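Local coordinates for protein putative poly(3-hydroxybutyrate) depolymerase LpqC (PDB 3D0K) that is probably an alpha/beta-hydrolase-fold esterase that hydrolyses poly(3-hydroxybutyrate) or related ester substrates, at residues T196-H199 with L200-L204. Sequence-based numbering, arbitrary orientation.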
ATOM      1  N   THR A 196      -9.795 -13.475  11.519  1.00 25.24           N
ATOM      2  CA  THR A 196     -11.184 -13.826  11.926  1.00 25.68           C
ATOM      3  C   THR A 196     -12.202 -13.280  10.925  1.00 24.37           C
ATOM      4  O   THR A 196     -11.849 -12.474  10.065  1.00 23.94           O
ATOM      5  CB  THR A 196     -11.513 -13.213  13.287  1.00 25.96           C
ATOM      6  OG1 THR A 196     -11.526 -11.791  13.158  1.00 27.95           O
ATOM      7  CG2 THR A 196     -10.467 -13.610  14.341  1.00 27.82           C
ATOM      8  N   GLU A 197     -13.461 -13.716  11.035  1.00 23.74           N
ATOM      9  CA  GLU A 197     -14.543 -13.113  10.244  1.00 24.41           C
ATOM     10  C   GLU A 197     -14.695 -11.596  10.452  1.00 24.17           C
ATOM     11  O   GLU A 197     -15.080 -10.885   9.528  1.00 23.93           O
ATOM     12  CB  GLU A 197     -15.881 -13.858  10.438  1.00 24.48           C
ATOM     13  CG  GLU A 197     -15.948 -15.194   9.608  1.00 24.34           C
ATOM     14  CD  GLU A 197     -16.323 -14.990   8.104  1.00 26.29           C
ATOM     15  OE1 GLU A 197     -15.543 -15.374   7.218  1.00 24.11           O
ATOM     16  OE2 GLU A 197     -17.416 -14.469   7.794  1.00 29.01           O
ATOM     17  N   ASP A 198     -14.368 -11.103  11.645  1.00 25.12           N
ATOM     18  CA  ASP A 198     -14.328  -9.659  11.882  1.00 25.50           C
ATOM     19  C   ASP A 198     -13.306  -8.940  11.003  1.00 24.62           C
ATOM     20  O   ASP A 198     -13.586  -7.817  10.533  1.00 24.18           O
ATOM     21  CB  ASP A 198     -14.074  -9.332  13.370  1.00 27.23           C
ATOM     22  CG  ASP A 198     -15.277  -9.694  14.268  1.00 33.90           C
ATOM     23  OD1 ASP A 198     -15.164  -9.585  15.532  1.00 40.75           O
ATOM     24  OD2 ASP A 198     -16.349 -10.076  13.722  1.00 39.14           O
ATOM     25  N   HIS A 199     -12.129  -9.542  10.780  1.00 23.24           N
ATOM     26  CA  HIS A 199     -11.124  -8.910   9.901  1.00 22.34           C
ATOM     27  C   HIS A 199     -11.717  -8.795   8.501  1.00 21.35           C
ATOM     28  O   HIS A 199     -11.592  -7.760   7.843  1.00 19.57           O
ATOM     29  CB  HIS A 199      -9.815  -9.723   9.791  1.00 22.37           C
ATOM     30  CG  HIS A 199      -8.923  -9.583  10.988  1.00 26.25           C
ATOM     31  ND1 HIS A 199      -8.827 -10.552  11.964  1.00 25.87           N
ATOM     32  CD2 HIS A 199      -8.116  -8.568  11.379  1.00 26.19           C
ATOM     33  CE1 HIS A 199      -7.993 -10.145  12.903  1.00 28.46           C
ATOM     34  NE2 HIS A 199      -7.560  -8.938  12.580  1.00 27.73           N
ATOM     35  N   LEU A 200     -12.337  -9.881   8.062  1.00 20.58           N
ATOM     36  CA  LEU A 200     -12.977  -9.924   6.764  1.00 20.55           C
ATOM     37  C   LEU A 200     -14.108  -8.881   6.632  1.00 20.45           C
ATOM     38  O   LEU A 200     -14.195  -8.189   5.600  1.00 19.80           O
ATOM     39  CB  LEU A 200     -13.499 -11.346   6.459  1.00 19.57           C
ATOM     40  CG  LEU A 200     -14.126 -11.452   5.051  1.00 21.12           C
ATOM     41  CD1 LEU A 200     -13.239 -10.913   3.900  1.00 23.27           C
ATOM     42  CD2 LEU A 200     -14.550 -12.874   4.725  1.00 21.41           C
ATOM     43  N   ALA A 201     -14.977  -8.785   7.633  1.00 19.79           N
ATOM     44  CA  ALA A 201     -16.068  -7.804   7.582  1.00 18.96           C
ATOM     45  C   ALA A 201     -15.486  -6.398   7.475  1.00 19.17           C
ATOM     46  O   ALA A 201     -15.950  -5.592   6.674  1.00 20.19           O
ATOM     47  CB  ALA A 201     -16.968  -7.913   8.827  1.00 18.33           C
ATOM     48  N   ARG A 202     -14.460  -6.100   8.272  1.00 18.73           N
ATOM     49  CA  ARG A 202     -13.866  -4.758   8.244  1.00 18.45           C
ATOM     50  C   ARG A 202     -13.200  -4.467   6.896  1.00 18.27           C
ATOM     51  O   ARG A 202     -13.331  -3.328   6.346  1.00 18.58           O
ATOM     52  CB  ARG A 202     -12.813  -4.611   9.330  1.00 19.03           C
ATOM     53  CG  ARG A 202     -13.359  -4.661  10.746  1.00 21.89           C
ATOM     54  CD  ARG A 202     -12.121  -4.806  11.599  1.00 32.63           C
ATOM     55  NE  ARG A 202     -12.278  -5.538  12.856  1.00 42.55           N
ATOM     56  CZ  ARG A 202     -13.073  -5.157  13.849  1.00 45.92           C
ATOM     57  NH1 ARG A 202     -13.832  -4.063  13.726  1.00 47.42           N
ATOM     58  NH2 ARG A 202     -13.137  -5.895  14.955  1.00 48.83           N
ATOM     59  N   LEU A 203     -12.514  -5.482   6.361  1.00 18.70           N
ATOM     60  CA  LEU A 203     -11.918  -5.362   4.993  1.00 18.15           C
ATOM     61  C   LEU A 203     -12.953  -5.004   3.955  1.00 18.96           C
ATOM     62  O   LEU A 203     -12.775  -4.058   3.136  1.00 19.32           O
ATOM     63  CB  LEU A 203     -11.200  -6.665   4.612  1.00 17.68           C
ATOM     64  CG  LEU A 203     -10.705  -6.825   3.174  1.00 19.38           C
ATOM     65  CD1 LEU A 203      -9.582  -5.801   2.896  1.00 21.00           C
ATOM     66  CD2 LEU A 203     -10.315  -8.264   2.883  1.00 18.52           C
ATOM     67  N   LEU A 204     -14.024  -5.805   3.904  1.00 18.66           N
ATOM     68  CA  LEU A 204     -15.103  -5.584   2.961  1.00 18.49           C
ATOM     69  C   LEU A 204     -15.788  -4.233   3.051  1.00 19.34           C
ATOM     70  O   LEU A 204     -16.174  -3.692   2.041  1.00 19.81           O
ATOM     71  CB  LEU A 204     -16.141  -6.726   3.038  1.00 17.92           C
ATOM     72  CG  LEU A 204     -15.648  -8.122   2.607  1.00 16.26           C
ATOM     73  CD1 LEU A 204     -16.671  -9.201   2.967  1.00 18.54           C
ATOM     74  CD2 LEU A 204     -15.321  -8.169   1.076  1.00 17.92           C
TER
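Arg202 runs back along the helix beside the carbonyl of Asp198, one helical turn earlier, because chi1 (-66°) sets CG beside its own backbone N. Arg202 CG thus sits 3.2 Å from Asp198 O, while Arg202 N donates to that same oxygen at 3.0 Å. The extended run from CG to NE then brings the guanidinium up to the base of the Asp198 side chain, with Arg202 NH2 3.9 Å from Asp198 CB. Arg202 NH2 ends 4.2 Å from Asp198 OD1, beyond salt-bridge distance; the oxygen lies well out of the guanidinium plane and no N-H is aimed at it, so any attraction is probably one of charge alone. On another flank, Glu197 and Leu200 run side by side and point the same way, Glu197 OE1 3.7 Å from Leu200 CD2. The bend at chi2 (-81°) brings the Glu197 carboxylate alongside Leu200, where OE2 also forms a salt bridge with Arg255. Thr196, the N-cap of helix 197-205, which links strands 168-172 and 209-213 in a beta-alpha-beta unit, forms a capping box with His199. Thr196 OG1 accepts weakly from His199 N, and the imidazole answers in return: His199 ND1 takes the Thr196 N-H in the ring plane at 3.1 Å. Further along, His199 O accepts at 2.9 Å from the N of Leu203, whose side chain touches Met158 and Ser159 of helix 149-160.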